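Local coordinates for 3-Hydroxyacyl-CoA dehydrogenase (Ralstonia eutropha H16, PDB 4PZC), which catalyses the NAD(+)-dependent oxidation of (3S)-3-hydroxyacyl-CoA substrates such as (S)-3-hydroxybutyryl-CoA, and belongs to the 3-hydroxyacyl-CoA dehydrogenase family, at residues M14-A19 with V43-S48; A89-Y94 with V98-Q103; M139-P144 with K172-Y177. All coordinates share one frame; numbering follows the deposited sequence.

Interaction 1 of 3, residues M14-A19 with V43-S48; sequences MGNGIA and VATVAS
Asn16 and Val46 meet flank to flank where helix 13-23 passes helix 36-54. Each side chain leaves its helix facing the other, and the two then run past one another in opposite directions. With a chi1 of 172°, Val46 sends CG1 anti to its backbone N and leaves CG2, beside that N, as the methyl that reaches across. This methyl approaches the asparagine side chain, with Val46 CG2 4.1 Å from Asn16 CG. The same Val46 CG2 comes to 4.0 Å from the backbone O of Asn16, so one branch of the valine touches both main chain and side chain. Asn16 and Val46 also mark the closest backbone approach, 6.5 Å from CA to CA.

The setting is the opening of a Rossmann fold. Helix 13-23 follows strand 5-9 by way of the glycine-rich GxGxxG sequence, whose last glycine, Gly15, already lies in the helix, and it leads on to strand 28-32 in the first beta-alpha-beta crossover; helix 36-54 follows the second strand. Met14, next to the contact, is an NAD(+)-binding residue of this protein.

Thr45 adds a lesser contact from the more open side, its side chain crossing that of Asn16 at about a right angle. Its OG1 turns back to its own helix, in weak hydrogen bonds to the O atoms of Lys41 and Gly42. No hydrogen bond links the two segments, which bury 143 Å² between them. Ala19 packs on Ile8, Val29 and Met31, seating helix 13-23 against the sheet.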
ATOM      1  N   MET A  14      22.407   9.177  -4.877  1.00 71.62           N
ATOM      2  CA  MET A  14      22.483   8.667  -3.518  1.00 72.27           C
ATOM      3  C   MET A  14      23.672   9.302  -2.816  1.00 70.74           C
ATOM      4  O   MET A  14      23.537   9.874  -1.740  1.00 74.96           O
ATOM      5  CB  MET A  14      22.665   7.145  -3.511  1.00 77.43           C
ATOM      6  CG  MET A  14      21.450   6.330  -3.925  1.00 80.93           C
ATOM      7  SD  MET A  14      19.992   6.588  -2.893  1.00 86.48           S
ATOM      8  CE  MET A  14      18.972   7.563  -4.002  1.00 86.21           C
ATOM      9  N   GLY A  15      24.834   9.191  -3.450  1.00 69.44           N
ATOM     10  CA  GLY A  15      26.095   9.707  -2.918  1.00 68.56           C
ATOM     11  C   GLY A  15      25.982  11.037  -2.218  1.00 64.47           C
ATOM     12  O   GLY A  15      26.124  11.094  -1.004  1.00 61.87           O
ATOM     13  N   ASN A  16      25.735  12.107  -2.972  1.00 63.68           N
ATOM     14  CA  ASN A  16      25.522  13.402  -2.332  1.00 65.66           C
ATOM     15  C   ASN A  16      24.352  13.317  -1.389  1.00 66.67           C
ATOM     16  O   ASN A  16      24.411  13.883  -0.287  1.00 72.12           O
ATOM     17  CB  ASN A  16      25.316  14.588  -3.282  1.00 65.95           C
ATOM     18  CG  ASN A  16      24.806  14.194  -4.626  1.00 65.63           C
ATOM     19  OD1 ASN A  16      25.595  13.859  -5.504  1.00 66.17           O
ATOM     20  ND2 ASN A  16      23.489  14.272  -4.819  1.00 68.78           N
ATOM     21  N   GLY A  17      23.296  12.618  -1.814  1.00 61.81           N
ATOM     22  CA  GLY A  17      22.159  12.351  -0.934  1.00 60.54           C
ATOM     23  C   GLY A  17      22.662  12.071   0.476  1.00 61.50           C
ATOM     24  O   GLY A  17      22.323  12.782   1.429  1.00 58.48           O
ATOM     25  N   ILE A  18      23.523  11.064   0.597  1.00 61.84           N
ATOM     26  CA  ILE A  18      24.031  10.653   1.904  1.00 63.21           C
ATOM     27  C   ILE A  18      24.951  11.734   2.441  1.00 66.60           C
ATOM     28  O   ILE A  18      24.914  12.073   3.632  1.00 66.90           O
ATOM     29  CB  ILE A  18      24.884   9.366   1.879  1.00 61.45           C
ATOM     30  CG1 ILE A  18      24.374   8.302   0.905  1.00 59.85           C
ATOM     31  CG2 ILE A  18      24.971   8.802   3.286  1.00 63.89           C
ATOM     32  CD1 ILE A  18      22.915   7.982   1.071  1.00 64.17           C
ATOM     33  N   ALA A  19      25.801  12.245   1.555  1.00 70.38           N
ATOM     34  CA  ALA A  19      26.764  13.282   1.919  1.00 73.87           C
ATOM     35  C   ALA A  19      26.040  14.417   2.633  1.00 74.96           C
ATOM     36  O   ALA A  19      26.231  14.645   3.835  1.00 69.66           O
ATOM     37  CB  ALA A  19      27.493  13.795   0.681  1.00 70.53           C
ATOM     38  N   VAL A  43      28.593  18.116  -5.713  1.00 97.77           N
ATOM     39  CA  VAL A  43      28.419  19.363  -4.937  1.00 96.58           C
ATOM     40  C   VAL A  43      27.344  20.289  -5.533  1.00 97.73           C
ATOM     41  O   VAL A  43      26.566  20.892  -4.786  1.00101.21           O
ATOM     42  CB  VAL A  43      29.753  20.149  -4.766  1.00 92.61           C
ATOM     43  CG1 VAL A  43      29.542  21.412  -3.938  1.00 91.30           C
ATOM     44  CG2 VAL A  43      30.823  19.277  -4.111  1.00 95.02           C
ATOM     45  N   ALA A  44      27.292  20.395  -6.861  1.00 94.76           N
ATOM     46  CA  ALA A  44      26.300  21.237  -7.532  1.00 96.65           C
ATOM     47  C   ALA A  44      24.871  20.907  -7.109  1.00102.75           C
ATOM     48  O   ALA A  44      24.056  21.813  -6.898  1.00109.04           O
ATOM     49  CB  ALA A  44      26.425  21.110  -9.039  1.00 96.23           C
ATOM     50  N   THR A  45      24.564  19.617  -6.991  1.00104.28           N
ATOM     51  CA  THR A  45      23.200  19.197  -6.651  1.00104.50           C
ATOM     52  C   THR A  45      22.893  19.482  -5.180  1.00100.54           C
ATOM     53  O   THR A  45      21.764  19.832  -4.839  1.00 95.67           O
ATOM     54  CB  THR A  45      22.940  17.701  -6.949  1.00 96.32           C
ATOM     55  OG1 THR A  45      24.054  17.147  -7.657  1.00 97.27           O
ATOM     56  CG2 THR A  45      21.639  17.526  -7.765  1.00 88.96           C
ATOM     57  N   VAL A  46      23.892  19.336  -4.315  1.00 95.75           N
ATOM     58  CA  VAL A  46      23.720  19.652  -2.897  1.00 98.68           C
ATOM     59  C   VAL A  46      23.687  21.171  -2.707  1.00 99.80           C
ATOM     60  O   VAL A  46      22.941  21.688  -1.868  1.00 91.95           O
ATOM     61  CB  VAL A  46      24.814  18.992  -2.030  1.00 97.73           C
ATOM     62  CG1 VAL A  46      24.749  19.465  -0.580  1.00 97.59           C
ATOM     63  CG2 VAL A  46      24.670  17.482  -2.099  1.00 93.92           C
ATOM     64  N   ALA A  47      24.493  21.879  -3.494  1.00100.55           N
ATOM     65  CA  ALA A  47      24.369  23.322  -3.599  1.00 95.65           C
ATOM     66  C   ALA A  47      22.928  23.665  -3.997  1.00 94.76           C
ATOM     67  O   ALA A  47      22.145  24.129  -3.152  1.00 92.36           O
ATOM     68  CB  ALA A  47      25.367  23.878  -4.608  1.00 96.10           C
ATOM     69  N   SER A  48      22.578  23.394  -5.260  1.00 91.37           N
ATOM     70  CA  SER A  48      21.220  23.634  -5.786  1.00 90.29           C
ATOM     71  C   SER A  48      20.127  23.213  -4.788  1.00 89.01           C
ATOM     72  O   SER A  48      19.169  23.942  -4.547  1.00 88.50           O
ATOM     73  CB  SER A  48      21.033  22.905  -7.128  1.00 86.05           C
ATOM     74  OG  SER A  48      19.676  22.934  -7.563  1.00 78.46           O
TER

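Interaction 2 of 3, residues A89-Y94 with V98-Q103; sequences AATENY and VKILKQ
Val98 lays its CG2 methyl over one face of the Tyr94 ring, one helical turn further along the same helix. The tyrosine adopts a chi1 of -178°, CG anti to the backbone N, which brings the ring round beside the carbonyl and within range of the valine. Val98 in turn has CG1 anti to its own backbone N (chi1 161°), leaving CG2, beside that N, as the methyl over the ring. Val98 CG2 stands 4.1 Å from the centroid of the Tyr94 ring. At 19° off the ring normal, this is a CH-pi contact displaced toward the rim. The nearest ring atom, Tyr94 CZ, is 3.9 Å from Val98 CG2. The two residues are also linked by the helical bond from Val98 N to Tyr94 O, 2.9 Å long.

Ile100 serves the other end of the contact. It extends CD1 toward the loop, where Ile100 CD1 lies 4.4 Å from Ala90 CB and 4.5 Å from Thr91 CG2. That loop is held by Glu88, whose OE2 accepts hydrogen bonds from the backbone N of both Ala90 and Thr91.

Asn93 N-caps the helix, its OD1 receiving Leu96 N. The whole is a strand-loop-helix connection of the Rossmann fold, and its loop carries Glu92, a residue that binds NAD(+) in this protein.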
ATOM      1  N   ALA A  89      28.170   3.644  -2.569  1.00 50.81           N
ATOM      2  CA  ALA A  89      26.897   4.165  -3.019  1.00 50.21           C
ATOM      3  C   ALA A  89      27.027   4.508  -4.499  1.00 52.71           C
ATOM      4  O   ALA A  89      26.473   5.490  -4.989  1.00 55.87           O
ATOM      5  CB  ALA A  89      26.534   5.395  -2.197  1.00 45.87           C
ATOM      6  N   ALA A  90      27.761   3.679  -5.219  1.00 54.25           N
ATOM      7  CA  ALA A  90      28.236   4.075  -6.525  1.00 57.93           C
ATOM      8  C   ALA A  90      27.718   3.207  -7.617  1.00 59.63           C
ATOM      9  O   ALA A  90      27.549   3.710  -8.721  1.00 62.77           O
ATOM     10  CB  ALA A  90      29.742   4.076  -6.552  1.00 62.54           C
ATOM     11  N   THR A  91      27.500   1.913  -7.354  1.00 60.51           N
ATOM     12  CA  THR A  91      26.804   1.085  -8.344  1.00 63.11           C
ATOM     13  C   THR A  91      26.039  -0.134  -7.835  1.00 60.30           C
ATOM     14  O   THR A  91      26.311  -0.675  -6.769  1.00 63.64           O
ATOM     15  CB  THR A  91      27.760   0.620  -9.464  1.00 66.13           C
ATOM     16  OG1 THR A  91      27.055   0.569 -10.716  1.00 68.38           O
ATOM     17  CG2 THR A  91      28.377  -0.743  -9.143  1.00 68.51           C
ATOM     18  N   GLU A  92      25.087  -0.550  -8.663  1.00 60.43           N
ATOM     19  CA  GLU A  92      24.340  -1.793  -8.509  1.00 61.75           C
ATOM     20  C   GLU A  92      24.785  -2.908  -9.479  1.00 60.01           C
ATOM     21  O   GLU A  92      24.128  -3.941  -9.541  1.00 55.43           O
ATOM     22  CB  GLU A  92      22.845  -1.519  -8.682  1.00 61.81           C
ATOM     23  CG  GLU A  92      22.288  -0.602  -7.603  1.00 65.17           C
ATOM     24  CD  GLU A  92      22.007  -1.317  -6.282  1.00 67.34           C
ATOM     25  OE1 GLU A  92      22.386  -2.495  -6.074  1.00 59.47           O
ATOM     26  OE2 GLU A  92      21.378  -0.676  -5.436  1.00 72.44           O
ATOM     27  N   ASN A  93      25.876  -2.706 -10.232  1.00 58.49           N
ATOM     28  CA  ASN A  93      26.563  -3.829 -10.875  1.00 58.54           C
ATOM     29  C   ASN A  93      27.311  -4.655  -9.835  1.00 61.39           C
ATOM     30  O   ASN A  93      28.083  -4.095  -9.052  1.00 59.19           O
ATOM     31  CB  ASN A  93      27.558  -3.386 -11.953  1.00 56.04           C
ATOM     32  CG  ASN A  93      28.174  -4.578 -12.695  1.00 55.82           C
ATOM     33  OD1 ASN A  93      29.104  -5.233 -12.197  1.00 60.89           O
ATOM     34  ND2 ASN A  93      27.641  -4.885 -13.872  1.00 52.71           N
ATOM     35  N   TYR A  94      27.127  -5.979  -9.865  1.00 57.47           N
ATOM     36  CA  TYR A  94      27.703  -6.828  -8.848  1.00 54.68           C
ATOM     37  C   TYR A  94      29.211  -6.941  -8.977  1.00 56.13           C
ATOM     38  O   TYR A  94      29.970  -6.685  -8.029  1.00 52.50           O
ATOM     39  CB  TYR A  94      27.075  -8.210  -8.899  1.00 56.82           C
ATOM     40  CG  TYR A  94      27.605  -9.132  -7.823  1.00 57.73           C
ATOM     41  CD1 TYR A  94      27.182  -9.009  -6.496  1.00 56.78           C
ATOM     42  CD2 TYR A  94      28.555 -10.100  -8.127  1.00 54.95           C
ATOM     43  CE1 TYR A  94      27.680  -9.844  -5.513  1.00 58.13           C
ATOM     44  CE2 TYR A  94      29.054 -10.941  -7.158  1.00 57.17           C
ATOM     45  CZ  TYR A  94      28.614 -10.818  -5.858  1.00 57.91           C
ATOM     46  OH  TYR A  94      29.134 -11.669  -4.920  1.00 55.76           O
ATOM     47  N   VAL A  98      31.687  -5.338  -6.172  1.00 60.03           N
ATOM     48  CA  VAL A  98      32.713  -6.122  -5.453  1.00 61.73           C
ATOM     49  C   VAL A  98      34.040  -5.365  -5.466  1.00 64.20           C
ATOM     50  O   VAL A  98      34.531  -4.921  -4.415  1.00 60.14           O
ATOM     51  CB  VAL A  98      32.891  -7.556  -6.056  1.00 62.22           C
ATOM     52  CG1 VAL A  98      34.210  -8.196  -5.645  1.00 55.33           C
ATOM     53  CG2 VAL A  98      31.738  -8.469  -5.644  1.00 66.15           C
ATOM     54  N   LYS A  99      34.598  -5.207  -6.667  1.00 65.60           N
ATOM     55  CA  LYS A  99      35.889  -4.547  -6.846  1.00 64.06           C
ATOM     56  C   LYS A  99      36.024  -3.346  -5.912  1.00 61.07           C
ATOM     57  O   LYS A  99      36.963  -3.273  -5.117  1.00 57.76           O
ATOM     58  CB  LYS A  99      36.056  -4.110  -8.298  1.00 68.06           C
ATOM     59  CG  LYS A  99      36.708  -5.154  -9.190  1.00 73.91           C
ATOM     60  CD  LYS A  99      36.124  -5.135 -10.608  1.00 80.21           C
ATOM     61  CE  LYS A  99      36.702  -6.242 -11.496  1.00 77.03           C
ATOM     62  NZ  LYS A  99      35.617  -7.068 -12.116  1.00 75.74           N
ATOM     63  N   ILE A 100      35.064  -2.430  -5.993  1.00 55.28           N
ATOM     64  CA  ILE A 100      35.053  -1.256  -5.124  1.00 55.62           C
ATOM     65  C   ILE A 100      35.246  -1.600  -3.649  1.00 55.78           C
ATOM     66  O   ILE A 100      36.078  -0.988  -2.977  1.00 62.16           O
ATOM     67  CB  ILE A 100      33.761  -0.437  -5.251  1.00 55.65           C
ATOM     68  CG1 ILE A 100      33.584   0.097  -6.683  1.00 56.57           C
ATOM     69  CG2 ILE A 100      33.770   0.723  -4.259  1.00 52.30           C
ATOM     70  CD1 ILE A 100      32.150   0.450  -7.024  1.00 56.88           C
ATOM     71  N   LEU A 101      34.494  -2.571  -3.149  1.00 55.11           N
ATOM     72  CA  LEU A 101      34.566  -2.923  -1.729  1.00 54.29           C
ATOM     73  C   LEU A 101      35.910  -3.565  -1.363  1.00 52.16           C
ATOM     74  O   LEU A 101      36.472  -3.287  -0.309  1.00 48.16           O
ATOM     75  CB  LEU A 101      33.395  -3.818  -1.334  1.00 55.64           C
ATOM     76  CG  LEU A 101      32.006  -3.167  -1.466  1.00 57.24           C
ATOM     77  CD1 LEU A 101      30.927  -4.223  -1.362  1.00 59.61           C
ATOM     78  CD2 LEU A 101      31.725  -2.066  -0.453  1.00 57.73           C
ATOM     79  N   LYS A 102      36.440  -4.400  -2.242  1.00 54.66           N
ATOM     80  CA  LYS A 102      37.797  -4.895  -2.074  1.00 57.71           C
ATOM     81  C   LYS A 102      38.772  -3.708  -2.008  1.00 60.84           C
ATOM     82  O   LYS A 102      39.573  -3.595  -1.084  1.00 59.52           O
ATOM     83  CB  LYS A 102      38.169  -5.785  -3.248  1.00 60.28           C
ATOM     84  CG  LYS A 102      37.425  -7.099  -3.310  1.00 60.62           C
ATOM     85  CD  LYS A 102      38.180  -8.155  -2.534  1.00 66.19           C
ATOM     86  CE  LYS A 102      37.608  -9.532  -2.797  1.00 70.99           C
ATOM     87  NZ  LYS A 102      37.678  -9.910  -4.238  1.00 71.49           N
ATOM     88  N   GLN A 103      38.686  -2.823  -2.997  1.00 64.43           N
ATOM     89  CA  GLN A 103      39.499  -1.612  -3.034  1.00 64.56           C
ATOM     90  C   GLN A 103      39.346  -0.877  -1.710  1.00 59.67           C
ATOM     91  O   GLN A 103      40.330  -0.665  -1.003  1.00 60.79           O
ATOM     92  CB  GLN A 103      39.073  -0.722  -4.205  1.00 70.84           C
ATOM     93  CG  GLN A 103      39.995   0.442  -4.546  1.00 75.37           C
ATOM     94  CD  GLN A 103      39.280   1.486  -5.408  1.00 79.33           C
ATOM     95  OE1 GLN A 103      38.841   1.182  -6.516  1.00 71.89           O
ATOM     96  NE2 GLN A 103      39.130   2.712  -4.885  1.00 80.03           N
TER

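Interaction 3 of 3, residues M139-P144 with K172-Y177; sequences MHFFNP and KQLGKY
Phe141 is met by two side chains from segment 172-177, Lys176 and Leu174. The lysine comes up at the edge of the ring, near its plane, through its aliphatic part: Lys176 CE lies 4.5 Å from Phe141 CD1. Leu174 adds an apolar contact, its CD2 4.5 Å from Phe141 CE1.

What places the lysine is its polar end. The chain bends at its first two torsions and then runs extended, carrying CE past the ring to an ammonium group that donates to the backbone O atoms of Val145 and Met148. The ammonium of this buried lysine is thus held by two carbonyls just beyond segment 139-144, while its methylenes serve as packing surface. Further out, a Schellman motif turns the chain between the two contacting residues: Gly175 takes a positive phi of 77°, and its N bonds back to Lys172 O at 2.8 Å.

Neighbouring positions probably line the active site: Asn143 binds NAD(+), and His140 is predicted to be important for catalysis. Phe141 also packs on Ile18 of helix 13-23 and on Val151 of strand 150-155, Leu174 packs on Ala21 and Cys22 of that same helix, and Tyr177 starts the strand that pairs with 150-155.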
ATOM      1  N   MET A 139      22.937  -0.917   3.783  1.00 53.81           N
ATOM      2  CA  MET A 139      21.953   0.142   3.971  1.00 56.30           C
ATOM      3  C   MET A 139      21.146   0.350   2.698  1.00 61.17           C
ATOM      4  O   MET A 139      21.618   0.102   1.595  1.00 63.22           O
ATOM      5  CB  MET A 139      22.634   1.431   4.372  1.00 54.81           C
ATOM      6  CG  MET A 139      23.621   1.220   5.505  1.00 57.92           C
ATOM      7  SD  MET A 139      24.705   2.630   5.778  1.00 65.14           S
ATOM      8  CE  MET A 139      23.571   3.822   6.512  1.00 62.24           C
ATOM      9  N   HIS A 140      19.907   0.776   2.863  1.00 61.42           N
ATOM     10  CA  HIS A 140      19.070   1.121   1.742  1.00 64.54           C
ATOM     11  C   HIS A 140      18.441   2.444   2.124  1.00 59.88           C
ATOM     12  O   HIS A 140      17.532   2.491   2.956  1.00 60.56           O
ATOM     13  CB  HIS A 140      18.030   0.015   1.474  1.00 71.65           C
ATOM     14  CG  HIS A 140      17.090   0.306   0.336  1.00 72.26           C
ATOM     15  ND1 HIS A 140      17.525   0.585  -0.940  1.00 78.05           N
ATOM     16  CD2 HIS A 140      15.738   0.340   0.281  1.00 71.40           C
ATOM     17  CE1 HIS A 140      16.485   0.808  -1.725  1.00 75.93           C
ATOM     18  NE2 HIS A 140      15.388   0.659  -1.009  1.00 73.34           N
ATOM     19  N   PHE A 141      18.981   3.517   1.552  1.00 56.49           N
ATOM     20  CA  PHE A 141      18.420   4.863   1.669  1.00 57.74           C
ATOM     21  C   PHE A 141      17.360   5.071   0.635  1.00 56.73           C
ATOM     22  O   PHE A 141      17.311   4.319  -0.335  1.00 65.73           O
ATOM     23  CB  PHE A 141      19.494   5.889   1.434  1.00 56.87           C
ATOM     24  CG  PHE A 141      20.463   6.005   2.568  1.00 57.33           C
ATOM     25  CD1 PHE A 141      20.187   6.842   3.632  1.00 54.38           C
ATOM     26  CD2 PHE A 141      21.650   5.283   2.566  1.00 54.81           C
ATOM     27  CE1 PHE A 141      21.078   6.968   4.681  1.00 55.44           C
ATOM     28  CE2 PHE A 141      22.547   5.405   3.612  1.00 57.36           C
ATOM     29  CZ  PHE A 141      22.263   6.253   4.670  1.00 56.62           C
ATOM     30  N   PHE A 142      16.524   6.092   0.815  1.00 58.87           N
ATOM     31  CA  PHE A 142      15.377   6.277  -0.094  1.00 59.99           C
ATOM     32  C   PHE A 142      15.350   7.534  -0.962  1.00 64.85           C
ATOM     33  O   PHE A 142      15.670   8.626  -0.526  1.00 64.68           O
ATOM     34  CB  PHE A 142      14.066   6.072   0.639  1.00 55.28           C
ATOM     35  CG  PHE A 142      13.749   4.629   0.863  1.00 52.86           C
ATOM     36  CD1 PHE A 142      13.076   3.916  -0.091  1.00 54.58           C
ATOM     37  CD2 PHE A 142      14.167   3.973   2.005  1.00 52.00           C
ATOM     38  CE1 PHE A 142      12.773   2.579   0.108  1.00 56.34           C
ATOM     39  CE2 PHE A 142      13.884   2.633   2.204  1.00 49.91           C
ATOM     40  CZ  PHE A 142      13.172   1.936   1.259  1.00 50.88           C
ATOM     41  N   ASN A 143      14.813   7.315  -2.156  1.00 78.05           N
ATOM     42  CA  ASN A 143      15.242   7.918  -3.419  1.00 85.59           C
ATOM     43  C   ASN A 143      15.556   9.408  -3.453  1.00 87.11           C
ATOM     44  O   ASN A 143      16.469   9.810  -4.200  1.00 83.18           O
ATOM     45  CB  ASN A 143      14.226   7.565  -4.519  1.00 93.89           C
ATOM     46  CG  ASN A 143      14.111   6.069  -4.744  1.00 94.71           C
ATOM     47  OD1 ASN A 143      13.754   5.302  -3.829  1.00 79.89           O
ATOM     48  ND2 ASN A 143      14.412   5.642  -5.965  1.00100.79           N
ATOM     49  N   PRO A 144      14.765  10.229  -2.718  1.00 83.04           N
ATOM     50  CA  PRO A 144      15.157  11.602  -2.309  1.00 79.33           C
ATOM     51  C   PRO A 144      15.806  11.608  -0.908  1.00 76.45           C
ATOM     52  O   PRO A 144      15.136  11.806   0.105  1.00 80.41           O
ATOM     53  CB  PRO A 144      13.830  12.382  -2.339  1.00 78.07           C
ATOM     54  CG  PRO A 144      12.788  11.427  -2.848  1.00 79.34           C
ATOM     55  CD  PRO A 144      13.309  10.041  -2.612  1.00 79.12           C
ATOM     56  N   LYS A 172      20.269   7.302  13.321  1.00 66.46           N
ATOM     57  CA  LYS A 172      19.439   8.119  14.193  1.00 65.23           C
ATOM     58  C   LYS A 172      20.009   9.516  14.161  1.00 64.78           C
ATOM     59  O   LYS A 172      19.256  10.467  14.004  1.00 60.80           O
ATOM     60  CB  LYS A 172      19.390   7.586  15.622  1.00 70.58           C
ATOM     61  CG  LYS A 172      18.440   6.408  15.848  1.00 76.01           C
ATOM     62  CD  LYS A 172      17.899   6.412  17.281  1.00 83.91           C
ATOM     63  CE  LYS A 172      17.031   5.207  17.597  1.00 82.65           C
ATOM     64  NZ  LYS A 172      17.843   3.968  17.536  1.00 83.92           N
ATOM     65  N   GLN A 173      21.337   9.631  14.248  1.00 65.00           N
ATOM     66  CA  GLN A 173      21.986  10.936  14.196  1.00 72.45           C
ATOM     67  C   GLN A 173      21.726  11.693  12.885  1.00 70.68           C
ATOM     68  O   GLN A 173      21.661  12.915  12.879  1.00 73.96           O
ATOM     69  CB  GLN A 173      23.489  10.837  14.452  1.00 80.36           C
ATOM     70  CG  GLN A 173      24.058  12.170  14.934  1.00 95.08           C
ATOM     71  CD  GLN A 173      25.579  12.253  14.915  1.00102.83           C
ATOM     72  OE1 GLN A 173      26.262  11.548  15.653  1.00100.44           O
ATOM     73  NE2 GLN A 173      26.112  13.149  14.087  1.00105.76           N
ATOM     74  N   LEU A 174      21.561  10.980  11.780  1.00 69.25           N
ATOM     75  CA  LEU A 174      21.132  11.612  10.522  1.00 64.55           C
ATOM     76  C   LEU A 174      19.640  12.015  10.480  1.00 66.49           C
ATOM     77  O   LEU A 174      19.191  12.618   9.501  1.00 70.50           O
ATOM     78  CB  LEU A 174      21.446  10.696   9.332  1.00 65.35           C
ATOM     79  CG  LEU A 174      22.864  10.742   8.724  1.00 67.88           C
ATOM     80  CD1 LEU A 174      23.915  10.038   9.571  1.00 64.17           C
ATOM     81  CD2 LEU A 174      22.859  10.141   7.325  1.00 67.14           C
ATOM     82  N   GLY A 175      18.867  11.676  11.517  1.00 67.92           N
ATOM     83  CA  GLY A 175      17.424  11.949  11.542  1.00 63.23           C
ATOM     84  C   GLY A 175      16.577  11.009  10.698  1.00 62.90           C
ATOM     85  O   GLY A 175      15.411  11.285  10.472  1.00 62.06           O
ATOM     86  N   LYS A 176      17.162   9.910  10.221  1.00 65.31           N
ATOM     87  CA  LYS A 176      16.410   8.853   9.541  1.00 69.08           C
ATOM     88  C   LYS A 176      15.959   7.823  10.571  1.00 71.29           C
ATOM     89  O   LYS A 176      16.641   7.599  11.572  1.00 64.75           O
ATOM     90  CB  LYS A 176      17.271   8.093   8.509  1.00 68.05           C
ATOM     91  CG  LYS A 176      18.149   8.903   7.574  1.00 66.79           C
ATOM     92  CD  LYS A 176      17.316   9.876   6.778  1.00 73.34           C
ATOM     93  CE  LYS A 176      17.995  10.293   5.486  1.00 73.85           C
ATOM     94  NZ  LYS A 176      17.453  11.606   5.029  1.00 75.49           N
ATOM     95  N   TYR A 177      14.842   7.153  10.299  1.00 77.50           N
ATOM     96  CA  TYR A 177      14.494   5.969  11.072  1.00 78.41           C
ATOM     97  C   TYR A 177      15.176   4.704  10.535  1.00 67.36           C
ATOM     98  O   TYR A 177      14.980   4.323   9.385  1.00 60.48           O
ATOM     99  CB  TYR A 177      12.978   5.768  11.185  1.00 87.99           C
ATOM    100  CG  TYR A 177      12.615   5.623  12.633  1.00107.83           C
ATOM    101  CD1 TYR A 177      13.085   4.538  13.372  1.00117.26           C
ATOM    102  CD2 TYR A 177      11.886   6.610  13.298  1.00121.77           C
ATOM    103  CE1 TYR A 177      12.809   4.416  14.721  1.00127.45           C
ATOM    104  CE2 TYR A 177      11.595   6.492  14.648  1.00130.30           C
ATOM    105  CZ  TYR A 177      12.059   5.393  15.354  1.00132.52           C
ATOM    106  OH  TYR A 177      11.779   5.268  16.695  1.00141.16           O
TER

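Overall arrangement
From the N terminus, interaction 1 comes first, closing a loop that contains strand 28-32 and bringing together helices 13-23 and 36-54. Interaction 2 follows as a short local closure, with only three residues between its segments, joining the end of strand 85-88 to helix 94-107. Interaction 3 spans 27 residues, including strand 150-155, and ties strand 136-141 to the end of helix 161-173. The three stand in series, neither nesting nor crossing. In space interactions 1 and 3 touch, Ile18 packing on Phe141, whereas interaction 2 comes near interaction 1, nearest atoms about 4 Å apart, without touching it. All three belong to the NAD-binding part of the chain.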